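Local coordinates for protein mitomycin biosynthesis 6-O-methyltransferase (Streptomyces lavendulae, PDB 3GWZ) that transfers the methyl group of S-adenosyl-L-methionine to the 6-hydroxyl of 6-demethylmitomycins A and B, giving the quinone methoxy group of mitomycins A and B, at residues A142-L146 with L323-L328; A203-I209 with G268-I274; G212-A218 with E240-L245; K275-H279 with I306-I310. All coordinates share one frame; numbering follows the deposited sequence.

In the fold
Contacts 2, 3 and 4 belong to the Rossmann-like, AdoMet-binding part of a class I methyltransferase. Contact 2 pairs strands 205-209 and 271-275 of its seven-stranded sheet. Contact 3 is nested in the chain between those strands and packs the glycine-rich loop after strand 205-209 on helix 235-247. Contact 4 follows in series, where strands 271-275 and 302-308 reach the active site. Contacts 3 and 4 both touch S-adenosyl-L-homocysteine, with centres about 19 Å apart. Contact 1 joins two helices about 28 Å from contact 3, centre to centre, and encloses the others along the chain. Its Leu325 packs on His279, so the helix that meets the second subunit also touches the inferred proton acceptor.

Contact 1 of 4, residues A142-L146 with L323-L328; sequences AWEQL and LLLLVL
Val327 is the bump at the middle of this contact, and its two methyls fill two different hollows. CG1 presses on Ala142 CB at 3.3 Å, which is closer than usual for two carbons. CG2 lies over one face of the Trp143 indole, 3.9 Å from the centroid of the six-membered ring and 9° off its normal. This is a CH-pi contact. The same methyl is covered by Leu146, whose CD1 is 3.6 Å from Val327 CG2. Val327 is turned with CG1 anti to its backbone N (chi1 162°), which sends one methyl to Ala142 and the other to the ring.

Trp143 is the bump from the other side. Its six-membered ring reaches helix 316-329 between Leu323 and Leu324. Leu323 CD2 meets the ring edge near its plane, 3.7 Å from Trp143 CZ3. Leu324 CD1 comes within 3.8 Å of Trp143 CZ2. Leu328 adds a more distant touch on Ala142. No hydrogen bond crosses the contact; apolar packing and the CH-pi contact join the two segments.

The contact sets the end of helix 137-144 and the start of helix 146-152 against helix 316-329. Phe157 of helix 157-161 touches both Ala142 and Leu328. The second subunit of the homodimer also packs here: its Trp50 stacks on Trp143, its Val57 packs on Leu146 and its Leu94 on Leu323.

Contact 2 of 4, residues A203-I209 with G268-I274; sequences AATAVDI and GADVYLI
Asp270 reaches across to the start of strand 205-209. Its CB lies 3.8 Å from Ala203 CB and also rests near the carbonyl oxygen of Thr205. Its CG lies beside its own backbone N (chi1 -67°), and this aims the carboxylate at the backbone amides of Ala204 and Thr205. OD2 takes both. Ala204 N is 2.7 Å from Asp270 OD2 and uses the lone pair that faces away from the other oxygen. Thr205 N, at 3.3 Å from the same OD2, comes from above the carboxylate plane. OD1 turns to Lys298 in a salt bridge. Thr205 answers with its own side chain: Asp270 N donates to Thr205 OG1 at 3.0 Å.

Beyond this clasp the two chains run as parallel neighbours in the central sheet of the Rossmann-like methyltransferase fold, 20° apart. Val207 is held through both its N and its O. The N donates to Val271 O, and the O accepts from Leu273 N at 2.7 Å. Ile209 N then bonds to Leu273 O.

On one face Val207 and Tyr272 lie side by side, with Val207 CB 3.7 Å from Tyr272 CD1. The Tyr272 hydroxyl accepts from Ala269 N and is also bonded to Pro266 O. On the other face Ala206 CB sits tightly against Val271 CG1 at 3.4 Å.

Contact 3 of 4, residues G212-A218 with E240-L245; sequences GRGSLMA and EARELL. With SAH (S-adenosyl-L-homocysteine), chain G.
Arg213 and Ala241 bring the glycine-rich loop of the AdoMet-binding fold onto helix 235-247. The loop follows strand 205-209 and leads into helix 215-223. This is the tight part. Ala241 CA approaches Arg213 O at 3.3 Å in a CA-H...O contact, and Ala241 CB lies 3.5 Å from Gly212 O. Leu244 covers the Arg213 carbonyl with CD1. Arg213 O is buried here and has no hydrogen-bonding partner in the model. Gly214 O lies 3.9 Å from Leu245 CD2. Gly212 N comes close to the CA of S-adenosyl-L-homocysteine and bonds to Glu233, itself a cofactor ligand.

Packing is looser where helix 215-223 begins. Ala218 CB touches Leu245 CD2 at 3.8 Å and Leu244 CD2 at 4.1 Å, with no polar bond there.

The partly exposed side carries charge. Arg213 and Glu240 both extend beyond CG, and their planes stand 71° apart. Glu177 also bonds to Arg213 NH2, and Asn180 to Glu240 OE1. Arg213 grips Glu240 side-on with two nitrogens on one oxygen: NE is 2.8 Å from Glu240 OE1, nearly in line with its C-O bond, while NH2 comes from above the carboxylate plane.

Contact 4 of 4, residues K275-H279 with I306-I310; sequences KHVLH and IDNLI. With SAH (S-adenosyl-L-homocysteine), chain G.
Backbone pairing joins Lys275 and Ile306 as parallel neighbours where strands 271-275 and 302-308 run side by side. His276 N donates to Ile306 O at 2.9 Å, and the Lys275 CA-H leans on the same oxygen.

Side-chain hydrogen bonds gather on Asp307. Its OD1 accepts from His276 ND1 at 2.8 Å. Asp307 OD1 lies near the plane of the His276 ring, but ND1 meets it from 49° above the carboxylate plane. Asn308 N also donates to OD1. OD2 takes a water at 2.8 Å, which in turn accepts from Val277 N, and a weak bond from His279 N. Glu190 holds the other ring nitrogen of His276.

Face, edge and apolar contacts complete the set. The Asp307 carboxylate lies over one face of the His279 ring, tilted 52° to it, with Asp307 CG 3.6 Å above the ring plane. Asn308 ND2 stands at the edge of that ring, 3.6 Å from His279 CE1. Lys275 CD rests on Ile306 CG2.

Ligand bonds come from Lys275. Its chain bends at chi3 (80°) and chi4, and NZ reaches OXT of S-adenosyl-L-homocysteine at 2.7 Å. Its backbone O accepts from the ligand amine.

His279 is the inferred proton acceptor, and Asn308 binds substrate. Glu333 bonds to His279 ND1 and to Asn308 ND2. The contact therefore sets the probable base and a substrate-binding residue side by side, with the amino acid end of S-adenosyl-L-homocysteine fixed nearby.

Contact 1 of 4, residues A142-L146 with L323-L328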
# COMPACT_ATOMS: atom_id res chain seq x y z
N ALA A 142 16.27 26.32 1.34
CA ALA A 142 15.64 27.61 1.11
C ALA A 142 15.36 28.29 2.45
O ALA A 142 15.52 29.52 2.58
CB ALA A 142 14.34 27.46 0.28
N TRP A 143 14.98 27.50 3.45
CA TRP A 143 14.73 28.02 4.80
C TRP A 143 16.02 28.46 5.50
O TRP A 143 16.02 29.36 6.34
CB TRP A 143 13.98 26.98 5.65
CG TRP A 143 12.57 26.89 5.20
CD1 TRP A 143 12.03 25.98 4.32
CD2 TRP A 143 11.51 27.79 5.54
NE1 TRP A 143 10.70 26.26 4.11
CE2 TRP A 143 10.36 27.36 4.85
CE3 TRP A 143 11.43 28.91 6.38
CZ2 TRP A 143 9.13 28.01 4.97
CZ3 TRP A 143 10.20 29.56 6.50
CH2 TRP A 143 9.07 29.10 5.80
N GLU A 144 17.13 27.80 5.15
CA GLU A 144 18.44 28.21 5.66
C GLU A 144 18.64 29.70 5.41
O GLU A 144 19.19 30.41 6.25
CB GLU A 144 19.53 27.41 4.95
CG GLU A 144 20.96 27.70 5.41
CD GLU A 144 21.98 27.16 4.45
OE1 GLU A 144 22.11 25.92 4.35
OE2 GLU A 144 22.63 27.98 3.76
N GLN A 145 18.17 30.17 4.26
CA GLN A 145 18.40 31.54 3.81
C GLN A 145 17.17 32.43 3.98
O GLN A 145 16.98 33.39 3.23
CB GLN A 145 18.88 31.53 2.35
CG GLN A 145 20.24 30.85 2.18
CD GLN A 145 21.35 31.67 2.79
OE1 GLN A 145 21.35 32.89 2.67
NE2 GLN A 145 22.30 31.01 3.45
N LEU A 146 16.33 32.11 4.96
CA LEU A 146 15.16 32.94 5.27
C LEU A 146 15.54 34.40 5.49
O LEU A 146 14.81 35.30 5.08
CB LEU A 146 14.41 32.40 6.50
CG LEU A 146 13.17 33.19 6.94
CD1 LEU A 146 12.13 33.29 5.79
CD2 LEU A 146 12.53 32.54 8.15
N LEU A 323 4.53 32.44 4.46
CA LEU A 323 5.99 32.49 4.60
C LEU A 323 6.68 31.48 3.68
O LEU A 323 7.74 31.77 3.14
CB LEU A 323 6.40 32.26 6.07
CG LEU A 323 7.81 32.78 6.42
CD1 LEU A 323 7.89 34.29 6.23
CD2 LEU A 323 8.18 32.39 7.85
N LEU A 324 6.10 30.30 3.51
CA LEU A 324 6.61 29.33 2.54
C LEU A 324 6.60 29.91 1.10
O LEU A 324 7.56 29.72 0.34
CB LEU A 324 5.80 28.01 2.58
CG LEU A 324 6.24 26.90 1.60
CD1 LEU A 324 7.62 26.35 1.94
CD2 LEU A 324 5.23 25.74 1.52
N LEU A 325 5.53 30.61 0.74
CA LEU A 325 5.48 31.23 -0.59
C LEU A 325 6.64 32.20 -0.77
O LEU A 325 7.27 32.26 -1.84
CB LEU A 325 4.15 31.97 -0.79
CG LEU A 325 2.90 31.11 -0.89
CD1 LEU A 325 1.65 31.99 -0.81
CD2 LEU A 325 2.91 30.32 -2.19
N LEU A 326 6.91 32.97 0.27
CA LEU A 326 8.00 33.95 0.24
C LEU A 326 9.31 33.24 -0.06
O LEU A 326 10.06 33.61 -0.98
CB LEU A 326 8.09 34.67 1.58
CG LEU A 326 9.38 35.45 1.85
CD1 LEU A 326 9.45 36.66 0.95
CD2 LEU A 326 9.45 35.86 3.32
N VAL A 327 9.59 32.21 0.71
CA VAL A 327 10.84 31.48 0.60
C VAL A 327 11.02 30.79 -0.76
O VAL A 327 12.09 30.90 -1.38
CB VAL A 327 10.94 30.46 1.76
CG1 VAL A 327 11.96 29.39 1.48
CG2 VAL A 327 11.25 31.22 3.04
N LEU A 328 9.99 30.12 -1.25
CA LEU A 328 10.13 29.31 -2.46
C LEU A 328 10.13 30.14 -3.74
O LEU A 328 10.97 29.94 -4.61
CB LEU A 328 9.04 28.25 -2.54
CG LEU A 328 9.04 27.16 -1.46
CD1 LEU A 328 7.93 26.17 -1.73
CD2 LEU A 328 10.39 26.46 -1.43

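Contact 2 of 4, residues A203-I209 with G268-I274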
# COMPACT_ATOMS: atom_id res chain seq x y z
N ALA A 203 -22.14 27.40 -18.28
CA ALA A 203 -20.93 27.49 -19.10
C ALA A 203 -20.82 26.34 -20.08
O ALA A 203 -21.08 25.18 -19.73
CB ALA A 203 -19.69 27.56 -18.21
N ALA A 204 -20.43 26.65 -21.31
CA ALA A 204 -20.11 25.62 -22.28
C ALA A 204 -18.62 25.29 -22.28
O ALA A 204 -18.23 24.15 -22.51
CB ALA A 204 -20.57 26.04 -23.67
N THR A 205 -17.78 26.29 -22.02
CA THR A 205 -16.33 26.10 -22.04
C THR A 205 -15.67 26.68 -20.80
O THR A 205 -16.06 27.73 -20.31
CB THR A 205 -15.67 26.77 -23.24
OG1 THR A 205 -16.04 28.15 -23.26
CG2 THR A 205 -16.11 26.10 -24.56
N ALA A 206 -14.64 25.98 -20.32
CA ALA A 206 -13.86 26.41 -19.16
C ALA A 206 -12.36 26.28 -19.46
O ALA A 206 -11.93 25.38 -20.19
CB ALA A 206 -14.22 25.58 -17.95
N VAL A 207 -11.57 27.19 -18.91
CA VAL A 207 -10.12 27.10 -19.06
C VAL A 207 -9.46 27.19 -17.68
O VAL A 207 -9.72 28.14 -16.93
CB VAL A 207 -9.58 28.23 -19.95
CG1 VAL A 207 -8.07 28.24 -19.92
CG2 VAL A 207 -10.11 28.10 -21.38
N ASP A 208 -8.64 26.21 -17.34
CA ASP A 208 -7.90 26.26 -16.08
C ASP A 208 -6.47 26.69 -16.32
O ASP A 208 -5.67 25.95 -16.92
CB ASP A 208 -7.91 24.92 -15.33
CG ASP A 208 -7.48 25.07 -13.87
OD1 ASP A 208 -7.15 26.20 -13.46
OD2 ASP A 208 -7.48 24.07 -13.12
N ILE A 209 -6.15 27.88 -15.83
CA ILE A 209 -4.86 28.49 -16.07
C ILE A 209 -3.86 28.08 -15.00
O ILE A 209 -4.05 28.37 -13.83
CB ILE A 209 -5.00 30.02 -16.05
CG1 ILE A 209 -6.09 30.47 -17.03
CG2 ILE A 209 -3.66 30.68 -16.36
CD1 ILE A 209 -6.67 31.82 -16.69
N GLY A 268 -11.78 33.55 -25.49
CA GLY A 268 -13.21 33.35 -25.64
C GLY A 268 -13.90 32.21 -24.92
O GLY A 268 -14.91 31.71 -25.39
N ALA A 269 -13.37 31.78 -23.77
CA ALA A 269 -14.07 30.77 -22.97
C ALA A 269 -15.12 31.43 -22.07
O ALA A 269 -15.03 32.61 -21.77
CB ALA A 269 -13.08 29.96 -22.13
N ASP A 270 -16.10 30.65 -21.63
CA ASP A 270 -17.12 31.13 -20.71
C ASP A 270 -16.60 31.35 -19.29
O ASP A 270 -16.97 32.32 -18.61
CB ASP A 270 -18.30 30.15 -20.66
CG ASP A 270 -19.06 30.09 -21.98
OD1 ASP A 270 -19.12 31.12 -22.68
OD2 ASP A 270 -19.61 29.01 -22.30
N VAL A 271 -15.76 30.45 -18.81
CA VAL A 271 -15.23 30.60 -17.46
C VAL A 271 -13.74 30.29 -17.43
O VAL A 271 -13.28 29.29 -18.00
CB VAL A 271 -16.02 29.74 -16.44
CG1 VAL A 271 -15.96 28.26 -16.82
CG2 VAL A 271 -15.50 29.96 -15.01
N TYR A 272 -12.98 31.18 -16.79
CA TYR A 272 -11.57 30.94 -16.56
C TYR A 272 -11.35 30.65 -15.09
O TYR A 272 -11.98 31.26 -14.23
CB TYR A 272 -10.75 32.17 -16.99
CG TYR A 272 -10.79 32.37 -18.49
CD1 TYR A 272 -9.78 31.87 -19.30
CD2 TYR A 272 -11.86 33.03 -19.10
CE1 TYR A 272 -9.82 32.02 -20.67
CE2 TYR A 272 -11.90 33.20 -20.47
CZ TYR A 272 -10.89 32.69 -21.26
OH TYR A 272 -10.93 32.86 -22.63
N LEU A 273 -10.46 29.71 -14.80
CA LEU A 273 -10.17 29.37 -13.41
C LEU A 273 -8.68 29.52 -13.18
O LEU A 273 -7.88 29.19 -14.05
CB LEU A 273 -10.61 27.94 -13.10
CG LEU A 273 -12.11 27.62 -13.16
CD1 LEU A 273 -12.54 27.44 -14.59
CD2 LEU A 273 -12.42 26.38 -12.36
N ILE A 274 -8.31 30.04 -12.01
CA ILE A 274 -6.90 30.21 -11.66
C ILE A 274 -6.75 30.00 -10.15
O ILE A 274 -7.10 30.85 -9.35
CB ILE A 274 -6.35 31.57 -12.15
CG1 ILE A 274 -4.83 31.66 -11.96
CG2 ILE A 274 -7.05 32.75 -11.47
CD1 ILE A 274 -4.18 32.78 -12.80

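Contact 3 of 4, residues G212-A218 with E240-L245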
# COMPACT_ATOMS: atom_id res chain seq x y z
N GLY A 212 -2.09 22.75 -12.82
CA GLY A 212 -1.37 21.64 -12.19
C GLY A 212 -1.62 20.31 -12.87
O GLY A 212 -1.57 20.21 -14.10
N ARG A 213 -1.91 19.27 -12.09
CA ARG A 213 -2.14 17.95 -12.68
C ARG A 213 -3.58 17.75 -13.13
O ARG A 213 -3.94 16.68 -13.59
CB ARG A 213 -1.74 16.83 -11.71
CG ARG A 213 -0.24 16.63 -11.64
CD ARG A 213 0.13 15.60 -10.59
NE ARG A 213 1.52 15.19 -10.74
CZ ARG A 213 2.08 14.19 -10.06
NH1 ARG A 213 1.38 13.50 -9.17
NH2 ARG A 213 3.35 13.89 -10.27
N GLY A 214 -4.39 18.79 -12.99
CA GLY A 214 -5.71 18.79 -13.60
C GLY A 214 -6.87 18.28 -12.76
O GLY A 214 -7.96 18.10 -13.28
N SER A 215 -6.65 18.05 -11.46
CA SER A 215 -7.74 17.57 -10.61
C SER A 215 -8.92 18.56 -10.52
O SER A 215 -10.09 18.15 -10.44
CB SER A 215 -7.24 17.16 -9.22
OG SER A 215 -6.77 18.27 -8.47
N LEU A 216 -8.63 19.85 -10.54
CA LEU A 216 -9.72 20.83 -10.51
C LEU A 216 -10.58 20.70 -11.77
O LEU A 216 -11.80 20.62 -11.69
CB LEU A 216 -9.20 22.26 -10.37
CG LEU A 216 -10.30 23.33 -10.41
CD1 LEU A 216 -11.31 23.10 -9.30
CD2 LEU A 216 -9.71 24.74 -10.32
N MSE A 217 -9.93 20.70 -12.94
CA MSE A 217 -10.68 20.56 -14.19
C MSE A 217 -11.45 19.23 -14.22
O MSE A 217 -12.59 19.17 -14.69
CB MSE A 217 -9.76 20.68 -15.41
CG MSE A 217 -10.49 20.72 -16.76
SE MSE A 217 -11.44 22.40 -17.00
CE MSE A 217 -13.08 21.99 -16.05
N ALA A 218 -10.83 18.17 -13.71
CA ALA A 218 -11.47 16.85 -13.69
C ALA A 218 -12.74 16.86 -12.84
O ALA A 218 -13.77 16.34 -13.25
CB ALA A 218 -10.49 15.76 -13.23
N GLU A 240 1.66 15.58 -17.44
CA GLU A 240 1.16 14.89 -16.26
C GLU A 240 -0.36 15.07 -16.16
O GLU A 240 -1.08 14.12 -15.85
CB GLU A 240 1.85 15.40 -15.00
CG GLU A 240 3.36 15.14 -14.99
CD GLU A 240 4.05 15.72 -13.76
OE1 GLU A 240 3.39 15.82 -12.69
OE2 GLU A 240 5.24 16.07 -13.87
N ALA A 241 -0.85 16.28 -16.42
CA ALA A 241 -2.28 16.52 -16.44
C ALA A 241 -2.97 15.68 -17.50
O ALA A 241 -4.08 15.18 -17.28
CB ALA A 241 -2.59 18.01 -16.65
N ARG A 242 -2.33 15.53 -18.65
CA ARG A 242 -2.89 14.67 -19.69
C ARG A 242 -3.07 13.24 -19.17
O ARG A 242 -4.11 12.63 -19.39
CB ARG A 242 -2.03 14.67 -20.94
CG ARG A 242 -2.69 13.99 -22.14
CD ARG A 242 -1.73 13.80 -23.31
NE ARG A 242 -0.99 15.01 -23.64
CZ ARG A 242 -1.44 15.99 -24.41
NH1 ARG A 242 -2.66 15.93 -24.93
NH2 ARG A 242 -0.68 17.06 -24.64
N GLU A 243 -2.07 12.71 -18.49
CA GLU A 243 -2.18 11.37 -17.93
C GLU A 243 -3.35 11.24 -16.94
O GLU A 243 -4.14 10.28 -17.01
CB GLU A 243 -0.87 10.90 -17.29
CG GLU A 243 -0.98 9.50 -16.67
CD GLU A 243 0.31 9.03 -16.00
OE1 GLU A 243 1.38 9.61 -16.28
OE2 GLU A 243 0.25 8.08 -15.19
N LEU A 244 -3.47 12.19 -16.01
CA LEU A 244 -4.55 12.16 -15.02
C LEU A 244 -5.92 12.25 -15.68
O LEU A 244 -6.82 11.44 -15.40
CB LEU A 244 -4.37 13.28 -13.98
CG LEU A 244 -5.44 13.46 -12.89
CD1 LEU A 244 -4.86 14.15 -11.64
CD2 LEU A 244 -6.66 14.23 -13.40
N LEU A 245 -6.07 13.22 -16.58
CA LEU A 245 -7.35 13.42 -17.25
C LEU A 245 -7.71 12.26 -18.18
O LEU A 245 -8.87 11.86 -18.25
CB LEU A 245 -7.34 14.75 -18.02
CG LEU A 245 -7.39 16.00 -17.13
CD1 LEU A 245 -6.89 17.25 -17.87
CD2 LEU A 245 -8.80 16.23 -16.59
N SAH G . -3.71 25.16 -10.09
CA SAH G . -2.97 23.98 -9.52
CB SAH G . -1.45 24.22 -9.35
CG SAH G . -1.04 25.39 -8.44
SD SAH G . 0.73 25.46 -8.22
C SAH G . -3.57 23.60 -8.20
O SAH G . -3.33 22.50 -7.71
OXT SAH G . -4.32 24.39 -7.59
C5' SAH G . 1.13 26.71 -9.43
C4' SAH G . 1.28 26.17 -10.86
O4' SAH G . 1.67 27.19 -11.81
C3' SAH G . 2.28 25.03 -11.06
O3' SAH G . 1.57 23.84 -11.44
C2' SAH G . 3.20 25.47 -12.21
O2' SAH G . 3.47 24.44 -13.16
C1' SAH G . 2.38 26.53 -12.89
N9 SAH G . 3.16 27.57 -13.60
C8 SAH G . 4.19 28.28 -13.09
N7 SAH G . 4.65 29.17 -14.01
C5 SAH G . 3.88 29.03 -15.12
C6 SAH G . 3.81 29.67 -16.45
N6 SAH G . 4.69 30.65 -16.75
N1 SAH G . 2.87 29.23 -17.32
C2 SAH G . 2.01 28.25 -17.00
N3 SAH G . 2.01 27.63 -15.80
C4 SAH G . 2.90 27.98 -14.84

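Contact 4 of 4, residues K275-H279 with I306-I310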
# COMPACT_ATOMS: atom_id res chain seq x y z
N LYS A 275 -6.26 28.83 -9.78
CA LYS A 275 -6.27 28.40 -8.38
C LYS A 275 -4.85 28.23 -7.88
O LYS A 275 -4.08 27.48 -8.48
CB LYS A 275 -7.03 27.07 -8.25
CG LYS A 275 -7.01 26.47 -6.85
CD LYS A 275 -8.07 25.37 -6.67
CE LYS A 275 -7.64 24.03 -7.26
NZ LYS A 275 -6.54 23.37 -6.49
N HIS A 276 -4.52 28.92 -6.78
CA HIS A 276 -3.21 28.85 -6.15
C HIS A 276 -2.09 29.16 -7.14
O HIS A 276 -1.02 28.55 -7.11
CB HIS A 276 -2.99 27.48 -5.48
CG HIS A 276 -3.92 27.23 -4.34
ND1 HIS A 276 -4.24 28.19 -3.41
CD2 HIS A 276 -4.60 26.11 -3.97
CE1 HIS A 276 -5.07 27.69 -2.52
NE2 HIS A 276 -5.30 26.42 -2.83
N VAL A 277 -2.36 30.11 -8.03
CA VAL A 277 -1.35 30.55 -8.97
C VAL A 277 -0.92 31.97 -8.63
O VAL A 277 0.26 32.25 -8.45
CB VAL A 277 -1.83 30.45 -10.44
CG1 VAL A 277 -0.93 31.29 -11.37
CG2 VAL A 277 -1.85 29.00 -10.88
N LEU A 278 -1.89 32.88 -8.50
CA LEU A 278 -1.55 34.29 -8.33
C LEU A 278 -0.74 34.53 -7.07
O LEU A 278 0.07 35.44 -7.02
CB LEU A 278 -2.80 35.17 -8.35
CG LEU A 278 -3.55 35.11 -9.68
CD1 LEU A 278 -4.76 36.03 -9.64
CD2 LEU A 278 -2.61 35.48 -10.84
N HIS A 279 -0.94 33.71 -6.04
CA HIS A 279 -0.19 33.92 -4.80
C HIS A 279 1.30 33.55 -4.92
O HIS A 279 2.08 33.82 -4.01
CB HIS A 279 -0.88 33.26 -3.60
CG HIS A 279 -0.82 31.77 -3.58
ND1 HIS A 279 -1.31 31.03 -2.52
CD2 HIS A 279 -0.31 30.88 -4.46
CE1 HIS A 279 -1.11 29.74 -2.76
NE2 HIS A 279 -0.51 29.62 -3.93
N ILE A 306 -9.17 31.52 -7.39
CA ILE A 306 -9.38 30.63 -6.26
C ILE A 306 -8.10 30.57 -5.44
O ILE A 306 -7.11 29.99 -5.87
CB ILE A 306 -9.81 29.23 -6.75
CG1 ILE A 306 -11.06 29.36 -7.63
CG2 ILE A 306 -10.06 28.29 -5.57
CD1 ILE A 306 -11.42 28.11 -8.41
N ASP A 307 -8.11 31.19 -4.28
CA ASP A 307 -6.87 31.27 -3.52
C ASP A 307 -7.10 31.47 -2.03
O ASP A 307 -8.25 31.59 -1.58
CB ASP A 307 -5.94 32.35 -4.09
CG ASP A 307 -4.52 31.84 -4.35
OD1 ASP A 307 -4.03 31.02 -3.54
OD2 ASP A 307 -3.89 32.25 -5.36
N ASN A 308 -6.01 31.46 -1.28
CA ASN A 308 -6.07 31.70 0.15
C ASN A 308 -6.24 33.20 0.35
O ASN A 308 -5.44 33.99 -0.16
CB ASN A 308 -4.78 31.19 0.81
CG ASN A 308 -4.50 29.73 0.48
OD1 ASN A 308 -5.40 28.89 0.50
ND2 ASN A 308 -3.24 29.42 0.18
N LEU A 309 -7.28 33.62 1.05
CA LEU A 309 -7.48 35.04 1.31
C LEU A 309 -7.16 35.39 2.75
O LEU A 309 -7.59 34.70 3.67
CB LEU A 309 -8.90 35.49 0.95
CG LEU A 309 -9.03 36.13 -0.44
CD1 LEU A 309 -8.52 35.18 -1.50
CD2 LEU A 309 -10.46 36.53 -0.72
N ILE A 310 -6.41 36.47 2.93
CA ILE A 310 -6.08 36.99 4.25
C ILE A 310 -7.21 37.88 4.74
O ILE A 310 -7.55 38.87 4.09
CB ILE A 310 -4.82 37.85 4.19
CG1 ILE A 310 -3.62 37.01 3.74
CG2 ILE A 310 -4.57 38.54 5.55
CD1 ILE A 310 -3.29 35.89 4.70
N SAH G . -3.71 25.16 -10.09
CA SAH G . -2.97 23.98 -9.52
CB SAH G . -1.45 24.22 -9.35
CG SAH G . -1.04 25.39 -8.44
SD SAH G . 0.73 25.46 -8.22
C SAH G . -3.57 23.60 -8.20
O SAH G . -3.33 22.50 -7.71
OXT SAH G . -4.32 24.39 -7.59
C5' SAH G . 1.13 26.71 -9.43
C4' SAH G . 1.28 26.17 -10.86
O4' SAH G . 1.67 27.19 -11.81
C3' SAH G . 2.28 25.03 -11.06
O3' SAH G . 1.57 23.84 -11.44
C2' SAH G . 3.20 25.47 -12.21
O2' SAH G . 3.47 24.44 -13.16
C1' SAH G . 2.38 26.53 -12.89
N9 SAH G . 3.16 27.57 -13.60
C8 SAH G . 4.19 28.28 -13.09
N7 SAH G . 4.65 29.17 -14.01
C5 SAH G . 3.88 29.03 -15.12
C6 SAH G . 3.81 29.67 -16.45
N6 SAH G . 4.69 30.65 -16.75
N1 SAH G . 2.87 29.23 -17.32
C2 SAH G . 2.01 28.25 -17.00
N3 SAH G . 2.01 27.63 -15.80
C4 SAH G . 2.90 27.98 -14.84
O HOH W 1 -4.75 31.95 -7.98